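Local coordinates for AclR protein (PDB 2GEY) that is a putative hydroxylase that probably acts in the biosynthesis of aromatic polyketide antibiotics and belongs to the SnoaL-like family of small alpha+beta barrel proteins, at residues L77-T82 with W101-E106; E12-W17 with L61-K66. One frame throughout, in Å; residues are numbered along the deposited sequence.

Contact 1. Residues L77-T82 with W101-E106; sequences LRITVT and WHLVEE
V81 lies against the indole of W101, its CG1 methyl 3.6 Å from the centroid of the six-membered ring and 20° off the ring normal, a CH-pi contact over the face. With chi1 at 65°, W101 CG stands between the backbone N and the carbonyl carbon, a position that turns the indole across V81 with one ring face against V81 CB and CG1. On the face of the sheet that carries V81 and W101, L103, in the conformer given, reaches I79 CB through CD1 (3.8 Å) and V81 through CD2, while the I79 CD1 methyl ends 3.5 Å from E105 OE1. That carboxylate is also engaged by a glycerol at OE1 and, weakly, by H117 at OE2, consistent with a pocket inside the barrel. The other face is more polar: H102 ND1 donates to T80 OG1 over 3.1 Å, 15° out of the imidazole plane, and T80 OG1 is bonded as well to D39 of the second subunit. R78, whose aliphatic stem touches V104 CG2, carries its guanidinium on to E106 of the second subunit, so this face takes part in dimerisation. Behind these side chains, six antiparallel backbone bonds fix the register at L77-E105, I79-L103 and V81-W101. Strand 74-84 has strand 62-71 on its far edge, strand 98-110 continues to strand 113-122, and helix 3-18 covers L77.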
loop_
_atom_site.group_PDB
_atom_site.type_symbol
_atom_site.label_atom_id
_atom_site.label_comp_id
_atom_site.label_asym_id
_atom_site.label_seq_id
_atom_site.Cartn_x
_atom_site.Cartn_y
_atom_site.Cartn_z
ATOM N N LEU A 77 -10.354 4.915 0.266
ATOM C CA LEU A 77 -9.668 6.192 0.136
ATOM C C LEU A 77 -8.181 5.927 0.133
ATOM O O LEU A 77 -7.677 5.249 1.032
ATOM C CB LEU A 77 -9.983 7.116 1.306
ATOM C CG LEU A 77 -11.463 7.486 1.453
ATOM C CD1 LEU A 77 -12.171 6.460 2.316
ATOM C CD2 LEU A 77 -11.594 8.855 2.061
ATOM N N ARG A 78 -7.496 6.461 -0.862
ATOM C CA ARG A 78 -6.043 6.456 -0.893
ATOM C C ARG A 78 -5.602 7.823 -0.375
ATOM O O ARG A 78 -5.950 8.862 -0.950
ATOM C CB ARG A 78 -5.528 6.208 -2.312
ATOM C CG ARG A 78 -4.002 6.170 -2.401
ATOM C CD ARG A 78 -3.506 5.546 -3.699
ATOM N NE ARG A 78 -4.127 6.152 -4.878
ATOM C CZ ARG A 78 -3.710 7.267 -5.468
ATOM N NH1 ARG A 78 -2.663 7.927 -5.025
ATOM N NH2 ARG A 78 -4.349 7.721 -6.525
ATOM N N ILE A 79 -4.831 7.801 0.705
ATOM C CA ILE A 79 -4.534 8.989 1.486
ATOM C C ILE A 79 -3.031 9.140 1.705
ATOM O O ILE A 79 -2.340 8.157 1.981
ATOM C CB ILE A 79 -5.237 8.904 2.855
ATOM C CG1 ILE A 79 -6.760 8.939 2.663
ATOM C CG2 ILE A 79 -4.773 10.028 3.787
ATOM C CD1 ILE A 79 -7.549 8.472 3.853
ATOM N N THR A 80 -2.546 10.373 1.590
ATOM C CA THR A 80 -1.190 10.724 1.980
ATOM C C THR A 80 -1.267 11.576 3.237
ATOM O O THR A 80 -2.021 12.554 3.289
ATOM C CB THR A 80 -0.476 11.487 0.858
ATOM O OG1 THR A 80 -0.362 10.628 -0.286
ATOM C CG2 THR A 80 0.925 11.953 1.308
ATOM N N VAL A 81 -0.512 11.179 4.253
ATOM C CA VAL A 81 -0.447 11.920 5.509
ATOM C C VAL A 81 0.858 12.693 5.560
ATOM O O VAL A 81 1.916 12.155 5.220
ATOM C CB VAL A 81 -0.523 10.986 6.733
ATOM C CG1 VAL A 81 -0.512 11.805 8.028
ATOM C CG2 VAL A 81 -1.769 10.112 6.659
ATOM N N THR A 82 0.776 13.957 5.970
ATOM C CA THR A 82 1.964 14.772 6.227
ATOM C C THR A 82 1.850 15.404 7.601
ATOM O O THR A 82 0.757 15.741 8.044
ATOM C CB THR A 82 2.171 15.857 5.161
ATOM O OG1 THR A 82 1.017 16.696 5.076
ATOM C CG2 THR A 82 2.428 15.223 3.802
ATOM N N TRP A 101 3.518 9.621 5.204
ATOM C CA TRP A 101 3.264 8.229 4.909
ATOM C C TRP A 101 2.002 8.108 4.064
ATOM O O TRP A 101 1.367 9.114 3.736
ATOM C CB TRP A 101 3.233 7.366 6.187
ATOM C CG TRP A 101 2.137 7.629 7.154
ATOM C CD1 TRP A 101 0.947 6.977 7.235
ATOM C CD2 TRP A 101 2.148 8.578 8.226
ATOM N NE1 TRP A 101 0.204 7.469 8.273
ATOM C CE2 TRP A 101 0.921 8.450 8.905
ATOM C CE3 TRP A 101 3.080 9.519 8.679
ATOM C CZ2 TRP A 101 0.595 9.234 10.015
ATOM C CZ3 TRP A 101 2.757 10.300 9.768
ATOM C CH2 TRP A 101 1.520 10.153 10.426
ATOM N N HIS A 102 1.685 6.887 3.667
ATOM C CA HIS A 102 0.633 6.649 2.685
ATOM C C HIS A 102 -0.188 5.483 3.151
ATOM O O HIS A 102 0.336 4.544 3.747
ATOM C CB HIS A 102 1.248 6.354 1.316
ATOM C CG HIS A 102 2.260 7.372 0.894
ATOM N ND1 HIS A 102 1.918 8.534 0.238
ATOM C CD2 HIS A 102 3.600 7.427 1.086
ATOM C CE1 HIS A 102 3.005 9.251 0.027
ATOM N NE2 HIS A 102 4.041 8.600 0.525
ATOM N N LEU A 103 -1.487 5.532 2.900
ATOM C CA LEU A 103 -2.356 4.435 3.296
ATOM C C LEU A 103 -3.582 4.356 2.409
ATOM O O LEU A 103 -3.921 5.318 1.730
ATOM C CB LEU A 103 -2.768 4.606 4.758
ATOM C CG LEU A 103 -3.444 5.941 5.099
ATOM C CD1 LEU A 103 -4.943 5.799 5.095
ATOM C CD2 LEU A 103 -2.971 6.474 6.439
ATOM N N VAL A 104 -4.225 3.198 2.432
ATOM C CA VAL A 104 -5.543 3.033 1.860
ATOM C C VAL A 104 -6.440 2.560 2.995
ATOM O O VAL A 104 -6.104 1.620 3.724
ATOM C CB VAL A 104 -5.574 2.036 0.678
ATOM C CG1 VAL A 104 -7.026 1.777 0.233
ATOM C CG2 VAL A 104 -4.750 2.566 -0.475
ATOM N N GLU A 105 -7.573 3.236 3.164
ATOM C CA GLU A 105 -8.586 2.812 4.116
ATOM C C GLU A 105 -9.794 2.338 3.340
ATOM O O GLU A 105 -10.219 3.004 2.404
ATOM C CB GLU A 105 -8.996 3.973 5.018
ATOM C CG GLU A 105 -7.878 4.397 5.953
ATOM C CD GLU A 105 -8.307 5.392 6.994
ATOM O OE1 GLU A 105 -8.172 6.612 6.725
ATOM O OE2 GLU A 105 -8.756 4.965 8.090
ATOM N N GLU A 106 -10.348 1.200 3.744
ATOM C CA GLU A 106 -11.552 0.672 3.135
ATOM C C GLU A 106 -12.586 0.531 4.236
ATOM O O GLU A 106 -12.283 0.009 5.308
ATOM C CB GLU A 106 -11.269 -0.662 2.440
ATOM C CG GLU A 106 -12.449 -1.242 1.677
ATOM C CD GLU A 106 -12.141 -2.571 1.013
ATOM O OE1 GLU A 106 -10.950 -2.970 0.939
ATOM O OE2 GLU A 106 -13.101 -3.219 0.542
#

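Contact 2. Residues E12-W17 with L61-K66; sequences EMVAAW and LQLEVK
W17 and L63 make the closest approach between helix and strand, with the leucine CD2 methyl 3.7 Å from W17 CD1 and both leucine methyls close to W17 CB. W17 has an unusual chi1 of -94°, away from the staggered positions, and at this torsion its indole meets both L63 and L61: L63 CD2 at CD1 of the five-membered ring and L61 CD1 4.0 Å from CE3 of the six-membered ring, both methyls approaching obliquely. One turn earlier on the helix, V14 spreads its methyls over the strand; CG1 lies 4.0 Å from L63 CB, and CG2 is 3.9 Å from V65 CG2. No hydrogen bond joins the two segments, and the contact is apolar throughout. This is helix-on-sheet packing of the alpha+beta barrel, as in the NTF2 clan; segment 12-17 runs roughly antiparallel (152°) to segment 62-66 of strand 62-71, an outermost strand of the sheet within the chain. Glycerol and tetraethylene glycol lie near W17, consistent with its lining a pocket. Just beyond the segment, N18 accepts bonds from L63 N through OD1 and from Q62 NE2 through its backbone O, tying the helix end to the start of the strand. Helix 44-57 adds M51 against W17 and L55 against L61.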
loop_
_atom_site.group_PDB
_atom_site.type_symbol
_atom_site.label_atom_id
_atom_site.label_comp_id
_atom_site.label_asym_id
_atom_site.label_seq_id
_atom_site.Cartn_x
_atom_site.Cartn_y
_atom_site.Cartn_z
ATOM N N GLU A 12 -16.162 13.333 5.688
ATOM C CA GLU A 12 -16.376 13.966 6.991
ATOM C C GLU A 12 -15.458 13.393 8.055
ATOM O O GLU A 12 -14.991 14.119 8.944
ATOM C CB GLU A 12 -17.848 13.875 7.417
ATOM C CG GLU A 12 -18.760 14.777 6.595
ATOM C CD GLU A 12 -18.252 16.194 6.515
ATOM O OE1 GLU A 12 -18.355 16.925 7.527
ATOM O OE2 GLU A 12 -17.719 16.573 5.443
ATOM N N MET A 13 -15.204 12.093 7.972
ATOM C CA MET A 13 -14.233 11.446 8.834
ATOM C C MET A 13 -12.816 11.973 8.559
ATOM O O MET A 13 -12.075 12.260 9.490
ATOM C CB MET A 13 -14.327 9.929 8.677
ATOM C CG MET A 13 -15.664 9.388 9.125
ATOM S SD MET A 13 -15.855 7.629 8.765
ATOM C CE MET A 13 -15.093 6.915 10.198
ATOM N N VAL A 14 -12.464 12.145 7.289
ATOM C CA VAL A 14 -11.195 12.805 6.924
ATOM C C VAL A 14 -11.137 14.225 7.514
ATOM O O VAL A 14 -10.129 14.630 8.112
ATOM C CB VAL A 14 -10.994 12.842 5.382
ATOM C CG1 VAL A 14 -9.777 13.670 5.005
ATOM C CG2 VAL A 14 -10.851 11.429 4.810
ATOM N N ALA A 15 -12.225 14.975 7.373
ATOM C CA ALA A 15 -12.269 16.340 7.903
ATOM C C ALA A 15 -12.052 16.344 9.415
ATOM O O ALA A 15 -11.366 17.221 9.926
ATOM C CB ALA A 15 -13.571 17.018 7.556
ATOM N N ALA A 16 -12.621 15.356 10.113
ATOM C CA ALA A 16 -12.442 15.201 11.553
ATOM C C ALA A 16 -10.968 15.001 11.910
ATOM O O ALA A 16 -10.457 15.652 12.825
ATOM C CB ALA A 16 -13.280 14.045 12.082
ATOM N N TRP A 17 -10.294 14.101 11.190
ATOM C CA TRP A 17 -8.847 13.934 11.336
ATOM C C TRP A 17 -8.143 15.274 11.170
ATOM O O TRP A 17 -7.252 15.613 11.938
ATOM C CB TRP A 17 -8.285 12.957 10.297
ATOM C CG TRP A 17 -8.195 11.539 10.794
ATOM C CD1 TRP A 17 -8.847 10.455 10.304
ATOM C CD2 TRP A 17 -7.395 11.071 11.882
ATOM N NE1 TRP A 17 -8.507 9.334 11.025
ATOM C CE2 TRP A 17 -7.621 9.687 12.004
ATOM C CE3 TRP A 17 -6.513 11.691 12.769
ATOM C CZ2 TRP A 17 -6.984 8.905 12.974
ATOM C CZ3 TRP A 17 -5.882 10.912 13.736
ATOM C CH2 TRP A 17 -6.125 9.533 13.825
ATOM N N LEU A 61 -0.944 16.783 11.974
ATOM C CA LEU A 61 -1.049 15.919 10.806
ATOM C C LEU A 61 -2.191 16.360 9.894
ATOM O O LEU A 61 -3.196 16.926 10.353
ATOM C CB LEU A 61 -1.190 14.447 11.199
ATOM C CG LEU A 61 -2.453 14.029 11.953
ATOM C CD1 LEU A 61 -3.617 13.756 10.998
ATOM C CD2 LEU A 61 -2.159 12.793 12.808
ATOM N N GLN A 62 -2.009 16.132 8.601
ATOM C CA GLN A 62 -3.028 16.431 7.600
ATOM C C GLN A 62 -3.151 15.260 6.646
ATOM O O GLN A 62 -2.140 14.689 6.227
ATOM C CB GLN A 62 -2.662 17.707 6.824
ATOM C CG GLN A 62 -2.787 18.974 7.638
ATOM C CD GLN A 62 -4.234 19.345 7.888
ATOM O OE1 GLN A 62 -4.934 19.792 6.974
ATOM N NE2 GLN A 62 -4.697 19.151 9.128
ATOM N N LEU A 63 -4.391 14.895 6.336
ATOM C CA LEU A 63 -4.700 13.843 5.376
ATOM C C LEU A 63 -5.059 14.471 4.052
ATOM O O LEU A 63 -5.957 15.317 3.996
ATOM C CB LEU A 63 -5.893 13.012 5.838
ATOM C CG LEU A 63 -5.646 11.941 6.894
ATOM C CD1 LEU A 63 -5.051 12.526 8.143
ATOM C CD2 LEU A 63 -6.952 11.234 7.194
ATOM N N GLU A 64 -4.377 14.053 2.994
ATOM C CA GLU A 64 -4.755 14.440 1.646
ATOM C C GLU A 64 -5.353 13.231 0.948
ATOM O O GLU A 64 -4.695 12.196 0.816
ATOM C CB GLU A 64 -3.561 14.939 0.842
ATOM C CG GLU A 64 -3.973 15.393 -0.555
ATOM C CD GLU A 64 -2.813 15.744 -1.460
ATOM O OE1 GLU A 64 -1.646 15.629 -1.034
ATOM O OE2 GLU A 64 -3.081 16.118 -2.628
ATOM N N VAL A 65 -6.603 13.361 0.507
ATOM C CA VAL A 65 -7.256 12.279 -0.225
ATOM C C VAL A 65 -6.798 12.333 -1.684
ATOM O O VAL A 65 -7.116 13.267 -2.432
ATOM C CB VAL A 65 -8.798 12.345 -0.098
ATOM C CG1 VAL A 65 -9.456 11.232 -0.904
ATOM C CG2 VAL A 65 -9.195 12.280 1.379
ATOM N N LYS A 66 -6.007 11.346 -2.074
ATOM C CA LYS A 66 -5.507 11.254 -3.445
ATOM C C LYS A 66 -6.542 10.631 -4.369
ATOM O O LYS A 66 -6.616 10.955 -5.567
ATOM C CB LYS A 66 -4.223 10.427 -3.485
ATOM C CG LYS A 66 -3.095 10.929 -2.583
ATOM C CD LYS A 66 -2.672 12.358 -2.873
ATOM C CE LYS A 66 -2.046 12.526 -4.228
ATOM N NZ LYS A 66 -1.432 13.897 -4.394
#

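In the fold
The centres of contacts 1 and 2 are about 9 Å apart, and the two meet through adjacent strands of one mixed sheet: strand 62-71, which belongs to contact 2, pairs with strand 74-84 of contact 1. R78 O to K66 N (2.7 Å) and T80 O to E64 N (2.8 Å) are probable backbone hydrogen bonds in this pairing. Along the chain contact 2 closes before contact 1 opens. Contact 1 joins two internal strands of the sheet, near the centre of the chain, whereas contact 2 seats the N-terminal helix 3-18 on its edge strand. Together they form part of the SnoaL-like barrel; glycerol, probably from the crystallisation liquor, lies near E105 and near W17, consistent with a pocket there.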